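Long-range contacts in chain length determinant protein (Shigella flexneri, PDB 4ZM5), which regulates the chain length of the lipopolysaccharide O antigen, probably as a membrane-anchored oligomer facing the periplasm: residues S8-T13 with Y227-K232; S51-L56 with Q100-V105; E65-T70 with V84-Q89. The protein carries 1 engineered substitution. All blocks are in the same frame, centred on the assembly; numbering follows the deposited sequence.

Contact 1: S8-T13 with Y227-K232; sequences STAIIT and YRYVMK
Ile11 meets two residues of the opposite segment through one carbonyl. Val230 N donates to Ile11 O at 2.8 Å, tilted from the carbonyl plane, and Met231 N donates to Ile11 O at 3.1 Å, in the plane and on a lone pair. Met231 O in turn accepts Ile11 N at 2.8 Å, again on a lone pair. A second pair of bonds closes the other end: Thr13 N donates to Arg228 O and Arg228 N to Thr13 O, 2.9 Å each. The backbone groups of Ala10 and Ile12 instead bond to Val84 and Leu82 of strand 82-88, so alternate residues of 8-13 serve different neighbours.

Ile12 and Tyr229 lie on one face of the sheet, Ile11, Thr13, Arg228 and Met231 on the other. Ile12 runs alongside Tyr229 and touches both tyrosines, Ile12 CD1 lying 3.6 Å from Tyr229 CE1 and Ile12 CG1 equally close to Tyr227 CD2. Tyr229 is itself flanked, with Tyr227 CE2 over one face of its ring and Lys232 CG over the opposite one. Beyond Ile11 and Val230, whose CG2 and CB meet, Thr13 lays its methyl over a face of the Arg228 guanidinium, Thr13 CG2 being 3.4 Å from Arg228 NH2. The Met231 chain is extended until a bend at chi3 (72°) turns CE back against Thr9 O. Thr9, Ile11, Arg228 and Met231 all pack on a neighbouring subunit, so this face takes part in the subunit interface.

Two consecutive residues facing one residue across an antiparallel pair define a classic beta bulge, here where the chain turns a corner just beyond strand 228-229, which pairs with strand 6-13 at one side of a four-stranded antiparallel sheet.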
# COMPACT_ATOMS: atom_id res chain seq x y z
N SER B 8 -10.04 3.10 39.21
CA SER B 8 -10.72 2.33 38.18
C SER B 8 -9.73 2.03 37.08
O SER B 8 -8.97 2.91 36.67
CB SER B 8 -11.91 3.08 37.60
OG SER B 8 -12.56 2.28 36.63
N THR B 9 -9.71 0.78 36.63
CA THR B 9 -8.75 0.32 35.64
C THR B 9 -9.46 -0.33 34.46
O THR B 9 -10.48 -1.01 34.62
CB THR B 9 -7.76 -0.68 36.31
OG1 THR B 9 -7.14 -0.04 37.40
CG2 THR B 9 -6.67 -1.13 35.39
N ALA B 10 -8.88 -0.13 33.28
CA ALA B 10 -9.28 -0.74 32.01
C ALA B 10 -8.03 -1.20 31.27
O ALA B 10 -6.96 -0.61 31.45
CB ALA B 10 -10.10 0.23 31.17
N ILE B 11 -8.14 -2.29 30.49
CA ILE B 11 -7.02 -2.78 29.69
C ILE B 11 -7.48 -2.80 28.25
O ILE B 11 -8.49 -3.42 27.92
CB ILE B 11 -6.40 -4.12 30.15
CG1 ILE B 11 -5.90 -4.01 31.61
CG2 ILE B 11 -5.26 -4.52 29.22
CD1 ILE B 11 -5.60 -5.29 32.31
N ILE B 12 -6.73 -2.12 27.42
CA ILE B 12 -7.05 -1.94 26.02
C ILE B 12 -5.89 -2.44 25.13
O ILE B 12 -4.72 -2.32 25.53
CB ILE B 12 -7.39 -0.43 25.89
CG1 ILE B 12 -8.90 -0.22 25.97
CG2 ILE B 12 -6.70 0.33 24.74
CD1 ILE B 12 -9.36 1.23 26.38
N THR B 13 -6.22 -3.07 23.98
CA THR B 13 -5.18 -3.53 23.04
C THR B 13 -5.63 -3.17 21.61
O THR B 13 -6.67 -2.53 21.42
CB THR B 13 -4.78 -5.01 23.24
OG1 THR B 13 -3.55 -5.24 22.55
CG2 THR B 13 -5.83 -6.00 22.77
N TYR B 227 -9.42 0.26 18.94
CA TYR B 227 -8.99 -0.58 20.04
C TYR B 227 -9.98 -1.72 20.29
O TYR B 227 -11.03 -1.79 19.65
CB TYR B 227 -8.79 0.25 21.34
CG TYR B 227 -10.07 0.84 21.89
CD1 TYR B 227 -10.60 2.01 21.35
CD2 TYR B 227 -10.74 0.23 22.94
CE1 TYR B 227 -11.79 2.55 21.84
CE2 TYR B 227 -11.92 0.77 23.44
CZ TYR B 227 -12.44 1.94 22.89
OH TYR B 227 -13.61 2.48 23.37
N ARG B 228 -9.61 -2.60 21.22
CA ARG B 228 -10.36 -3.74 21.68
C ARG B 228 -10.15 -3.81 23.17
O ARG B 228 -9.02 -3.63 23.63
CB ARG B 228 -9.87 -5.02 20.97
CG ARG B 228 -10.44 -6.29 21.54
CD ARG B 228 -9.98 -7.52 20.80
NE ARG B 228 -8.65 -7.99 21.19
CZ ARG B 228 -8.37 -8.69 22.29
NH1 ARG B 228 -9.32 -8.94 23.19
NH2 ARG B 228 -7.14 -9.13 22.50
N TYR B 229 -11.23 -4.03 23.94
CA TYR B 229 -11.07 -4.14 25.38
C TYR B 229 -10.61 -5.52 25.75
O TYR B 229 -11.12 -6.51 25.23
CB TYR B 229 -12.38 -3.86 26.14
CG TYR B 229 -12.75 -2.41 26.34
CD1 TYR B 229 -12.06 -1.60 27.24
CD2 TYR B 229 -13.89 -1.87 25.74
CE1 TYR B 229 -12.44 -0.28 27.48
CE2 TYR B 229 -14.28 -0.55 25.96
CZ TYR B 229 -13.56 0.24 26.84
OH TYR B 229 -13.97 1.52 27.07
N VAL B 230 -9.65 -5.57 26.65
CA VAL B 230 -9.18 -6.79 27.27
C VAL B 230 -10.01 -6.87 28.56
O VAL B 230 -10.53 -7.93 28.92
CB VAL B 230 -7.65 -6.80 27.49
CG1 VAL B 230 -7.23 -7.93 28.41
CG2 VAL B 230 -6.90 -6.89 26.18
N MET B 231 -10.18 -5.69 29.21
CA MET B 231 -10.94 -5.48 30.43
C MET B 231 -11.56 -4.08 30.41
O MET B 231 -10.84 -3.09 30.28
CB MET B 231 -9.99 -5.65 31.64
CG MET B 231 -10.68 -5.68 32.97
SD MET B 231 -9.47 -5.72 34.32
CE MET B 231 -8.84 -4.07 34.22
N LYS B 232 -12.90 -4.00 30.55
CA LYS B 232 -13.63 -2.72 30.60
C LYS B 232 -13.37 -2.00 31.95
O LYS B 232 -12.89 -2.67 32.86
CB LYS B 232 -15.12 -2.95 30.37
CG LYS B 232 -15.40 -3.58 28.99
CD LYS B 232 -16.83 -3.39 28.58
CE LYS B 232 -17.09 -3.90 27.19
NZ LYS B 232 -18.44 -3.49 26.71

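Contact 2: S51-L56 with Q100-V105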
# COMPACT_ATOMS: atom_id res chain seq x y z
N SER B 51 -1.94 7.63 21.50
CA SER B 51 -1.34 8.95 21.33
C SER B 51 -2.31 10.04 21.76
O SER B 51 -1.91 10.91 22.53
CB SER B 51 -0.87 9.18 19.90
OG SER B 51 -1.90 8.88 18.99
N ALA B 52 -3.58 9.99 21.29
CA ALA B 52 -4.63 10.94 21.66
C ALA B 52 -4.85 10.89 23.18
O ALA B 52 -4.89 11.94 23.83
CB ALA B 52 -5.91 10.62 20.92
N PHE B 53 -4.91 9.66 23.76
CA PHE B 53 -5.11 9.41 25.20
C PHE B 53 -4.03 10.06 26.08
O PHE B 53 -4.34 10.51 27.18
CB PHE B 53 -5.14 7.89 25.50
CG PHE B 53 -6.01 7.55 26.68
CD1 PHE B 53 -5.51 7.59 27.97
CD2 PHE B 53 -7.36 7.23 26.50
CE1 PHE B 53 -6.35 7.32 29.08
CE2 PHE B 53 -8.19 6.97 27.59
CZ PHE B 53 -7.68 7.02 28.88
N SER B 54 -2.77 10.06 25.60
CA SER B 54 -1.60 10.56 26.32
C SER B 54 -1.68 12.07 26.61
O SER B 54 -0.97 12.54 27.50
CB SER B 54 -0.33 10.23 25.55
OG SER B 54 -0.23 11.00 24.37
N ALA B 55 -2.56 12.82 25.89
CA ALA B 55 -2.74 14.24 26.15
C ALA B 55 -3.49 14.48 27.49
O ALA B 55 -3.18 15.43 28.22
CB ALA B 55 -3.49 14.89 24.99
N LEU B 56 -4.45 13.59 27.81
CA LEU B 56 -5.31 13.64 29.00
C LEU B 56 -4.49 13.58 30.32
O LEU B 56 -4.69 14.48 31.13
CB LEU B 56 -6.40 12.54 29.01
CG LEU B 56 -7.38 12.34 27.82
CD1 LEU B 56 -8.69 11.88 28.31
CD2 LEU B 56 -7.52 13.56 26.91
N GLN B 100 -15.86 7.56 30.49
CA GLN B 100 -16.13 8.83 29.81
C GLN B 100 -14.90 9.30 29.06
O GLN B 100 -15.00 9.65 27.89
CB GLN B 100 -16.62 9.91 30.80
CG GLN B 100 -18.09 9.78 31.20
CD GLN B 100 -18.50 10.81 32.23
OE1 GLN B 100 -18.67 12.00 31.93
NE2 GLN B 100 -18.69 10.37 33.47
N TYR B 101 -13.72 9.28 29.72
CA TYR B 101 -12.46 9.70 29.11
C TYR B 101 -12.07 8.77 27.94
O TYR B 101 -11.55 9.26 26.95
CB TYR B 101 -11.33 9.79 30.16
CG TYR B 101 -11.41 11.01 31.07
CD1 TYR B 101 -11.53 12.30 30.55
CD2 TYR B 101 -11.34 10.88 32.47
CE1 TYR B 101 -11.61 13.42 31.38
CE2 TYR B 101 -11.41 11.99 33.31
CZ TYR B 101 -11.55 13.26 32.77
OH TYR B 101 -11.63 14.35 33.61
N ILE B 102 -12.38 7.47 28.04
CA ILE B 102 -12.12 6.52 26.96
C ILE B 102 -13.03 6.84 25.77
O ILE B 102 -12.56 6.81 24.63
CB ILE B 102 -12.26 5.04 27.44
CG1 ILE B 102 -11.13 4.68 28.44
CG2 ILE B 102 -12.27 4.05 26.25
CD1 ILE B 102 -11.27 3.32 29.16
N GLN B 103 -14.32 7.19 26.03
CA GLN B 103 -15.31 7.56 25.01
C GLN B 103 -14.94 8.87 24.30
O GLN B 103 -15.10 8.99 23.08
CB GLN B 103 -16.73 7.67 25.62
CG GLN B 103 -17.87 7.69 24.58
CD GLN B 103 -17.81 6.52 23.62
OE1 GLN B 103 -17.82 5.34 24.02
NE2 GLN B 103 -17.71 6.82 22.32
N GLN B 104 -14.47 9.85 25.09
CA GLN B 104 -14.02 11.16 24.65
C GLN B 104 -12.89 11.02 23.61
O GLN B 104 -12.94 11.64 22.55
CB GLN B 104 -13.53 11.94 25.88
CG GLN B 104 -13.38 13.43 25.69
CD GLN B 104 -12.86 14.09 26.95
OE1 GLN B 104 -11.68 14.45 27.03
NE2 GLN B 104 -13.72 14.27 27.96
N VAL B 105 -11.88 10.17 23.93
CA VAL B 105 -10.72 9.85 23.09
C VAL B 105 -11.22 9.09 21.85
O VAL B 105 -10.84 9.44 20.74
CB VAL B 105 -9.62 9.06 23.88
CG1 VAL B 105 -8.50 8.58 22.97
CG2 VAL B 105 -9.04 9.92 25.01
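Phe53 and Val105 meet at about a right angle where helix 38-53, followed closely by helix 55-61, packs against the long helix 91-159. This is helix-to-helix packing within an alpha/beta domain, and no hydrogen bond crosses it: the contact consists of apolar surfaces. Its tight part centres on Val105, whose two methyls diverge to different partners. With Val105 CG1 anti to the backbone N (chi1 173°), that methyl lies 3.9 Å from Ala52 CB, while Val105 CG2 approaches Phe53 CD2 at 3.5 Å. Further round the same ring, Phe53 CE2 touches Ile102 CG1 at 3.8 Å. These four residues are buried, and the layer continues beyond them: Phe53 also packs on Leu69, Ile71 and Val84 of the sheet, and Phe49 adjoins both Ile102 and Val105.

The other side faces solvent. Leu56 and Tyr101 are only partly exposed, but Gln104 beside them is exposed, and the packing is loose there: its extended chain brings Gln104 OE1 no nearer than 4.1 Å to Leu56 CD1, a marginal approach. Tyr101 offers its ring and CB, while its hydroxyl is hydrogen-bonded to Glu67. One methyl touches both parts: Leu56 CD1 lies 3.9 Å from Val105 CG2 in the buried layer and 3.6 Å from Tyr101 CD1 on the solvent side.

Contact 3: E65-T70 with V84-Q89; sequences EPEKLT and VSYVGQ
Tyr86 crosses Leu69 at about a right angle, Tyr86 CD1 lying 3.7 Å from Leu69 CD1, while the phenol reaches on past the strand to Glu67. Because Tyr86 CG stands anti to the backbone N (chi1 -177°), the ring extends along the neighbouring segment, and Lys68 O lies 3.5 Å from Tyr86 CD1 on the way. At the far end Tyr86 OH donates to Glu67 OE2 at 2.6 Å. The carboxylate stands nearly perpendicular to the ring, their planes 81° apart, and receives the hydroxyl on the anti side of OE2, some way out of its own plane. The same oxygen is also bonded to Tyr101 OH of helix 91-159, and OE1 is bonded to Gln63, so both carboxylate oxygens are engaged and the group's rotation is restrained. Two hydroxyls at OE2 would be expected to stabilise its negative charge.

The backbone beneath is a beta hairpin made by strands 68-73 and 82-88, whose short segments run antiparallel with their axes 4.6 Å apart at closest. Thr70 and Ser85 form a reciprocal hydrogen-bonded pair, with both N-to-O distances 2.9 Å. Leu69 and Tyr86 follow as the non-hydrogen-bonded pair, and Leu69 CA comes to 3.3 Å from Ser85 O in a CA-H...O contact.

Leu69 turns to the helical side, where it packs on Phe53, Leu56 and Leu60. On the reverse face Thr70 CB and Ser85 CB sit 4.1 Å apart, and the exposed Lys68 rests its CG beside Val87 CG2.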
# COMPACT_ATOMS: atom_id res chain seq x y z
N GLU B 65 -7.57 21.78 40.46
CA GLU B 65 -7.62 20.53 41.23
C GLU B 65 -7.14 19.43 40.28
O GLU B 65 -7.86 19.01 39.36
CB GLU B 65 -9.03 20.28 41.80
CG GLU B 65 -9.06 19.34 43.01
CD GLU B 65 -8.89 17.85 42.76
OE1 GLU B 65 -9.21 17.37 41.64
OE2 GLU B 65 -8.45 17.14 43.70
N PRO B 66 -5.86 19.02 40.43
CA PRO B 66 -5.30 18.01 39.52
C PRO B 66 -5.94 16.63 39.63
O PRO B 66 -6.22 16.14 40.73
CB PRO B 66 -3.82 17.93 39.93
CG PRO B 66 -3.57 19.08 40.81
CD PRO B 66 -4.87 19.45 41.43
N GLU B 67 -6.15 15.99 38.47
CA GLU B 67 -6.70 14.65 38.38
C GLU B 67 -5.58 13.71 37.92
O GLU B 67 -4.68 14.11 37.18
CB GLU B 67 -7.91 14.59 37.42
CG GLU B 67 -9.17 15.28 37.94
CD GLU B 67 -10.30 15.43 36.93
OE1 GLU B 67 -10.64 16.59 36.59
OE2 GLU B 67 -10.86 14.40 36.49
N LYS B 68 -5.63 12.47 38.41
CA LYS B 68 -4.64 11.46 38.07
C LYS B 68 -5.26 10.45 37.11
O LYS B 68 -6.18 9.70 37.48
CB LYS B 68 -4.06 10.79 39.33
CG LYS B 68 -3.16 9.57 39.10
CD LYS B 68 -1.74 9.93 38.64
CE LYS B 68 -0.76 8.83 38.99
NZ LYS B 68 0.60 9.11 38.43
N LEU B 69 -4.77 10.48 35.86
CA LEU B 69 -5.10 9.54 34.80
C LEU B 69 -3.81 8.99 34.23
O LEU B 69 -2.88 9.76 33.96
CB LEU B 69 -5.98 10.17 33.72
CG LEU B 69 -6.51 9.19 32.70
CD1 LEU B 69 -8.00 9.14 32.72
CD2 LEU B 69 -6.00 9.55 31.33
N THR B 70 -3.76 7.67 34.07
CA THR B 70 -2.57 6.94 33.67
C THR B 70 -2.82 6.06 32.46
O THR B 70 -3.90 5.50 32.30
CB THR B 70 -2.10 6.09 34.86
OG1 THR B 70 -2.29 6.80 36.08
CG2 THR B 70 -0.65 5.73 34.75
N VAL B 84 -5.17 1.56 31.33
CA VAL B 84 -5.63 2.92 31.55
C VAL B 84 -6.24 2.98 32.96
O VAL B 84 -6.99 2.08 33.35
CB VAL B 84 -6.55 3.47 30.43
CG1 VAL B 84 -5.74 3.80 29.18
CG2 VAL B 84 -7.64 2.46 30.07
N SER B 85 -5.85 3.98 33.74
CA SER B 85 -6.30 4.10 35.12
C SER B 85 -6.75 5.48 35.46
O SER B 85 -6.19 6.45 34.99
CB SER B 85 -5.18 3.71 36.08
OG SER B 85 -4.98 2.31 36.08
N TYR B 86 -7.75 5.57 36.32
CA TYR B 86 -8.27 6.84 36.81
C TYR B 86 -8.49 6.76 38.31
O TYR B 86 -9.09 5.81 38.80
CB TYR B 86 -9.57 7.24 36.09
CG TYR B 86 -10.07 8.59 36.54
CD1 TYR B 86 -9.45 9.77 36.11
CD2 TYR B 86 -11.13 8.70 37.43
CE1 TYR B 86 -9.87 11.02 36.56
CE2 TYR B 86 -11.56 9.95 37.90
CZ TYR B 86 -10.93 11.10 37.44
OH TYR B 86 -11.35 12.32 37.89
N VAL B 87 -8.03 7.80 39.02
CA VAL B 87 -8.23 7.91 40.47
C VAL B 87 -9.38 8.90 40.71
O VAL B 87 -9.26 10.10 40.42
CB VAL B 87 -6.94 8.29 41.26
CG1 VAL B 87 -7.19 8.27 42.77
CG2 VAL B 87 -5.76 7.39 40.90
N GLY B 88 -10.49 8.36 41.21
CA GLY B 88 -11.69 9.12 41.53
C GLY B 88 -11.90 9.28 43.02
O GLY B 88 -11.09 8.82 43.84
N GLN B 89 -13.00 9.95 43.40
CA GLN B 89 -13.36 10.20 44.80
C GLN B 89 -14.23 9.08 45.38
O GLN B 89 -14.15 8.80 46.58
CB GLN B 89 -14.09 11.55 44.93
CG GLN B 89 -13.16 12.76 44.98
CD GLN B 89 -13.91 14.02 45.32
OE1 GLN B 89 -14.31 14.79 44.43
NE2 GLN B 89 -14.12 14.27 46.61

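In the fold
Contacts 1 and 3 bind the same four-stranded sheet, contact 1 at strand 228-229 and contact 3 at strand 68-73; strands 6-13 and 82-88 join them through backbone bonds such as Ala10 O to Val84 N. Both rely on peptide hydrogen bonds, to which contact 3 adds a phenol-carboxylate bond, whereas contact 2, holding helices over the sheet, works by apolar packing. Ile102 of contact 2 touches Ala10, Ile12 and both tyrosines of contact 1, and Phe53 and Tyr101 reach contact 3 at Leu69, Val84 and Glu67. All three are partly buried: residues on the helix side share one core, Ile11 and Met231 pack on a neighbouring subunit, and Lys232, Gln104 and Lys68 lie exposed.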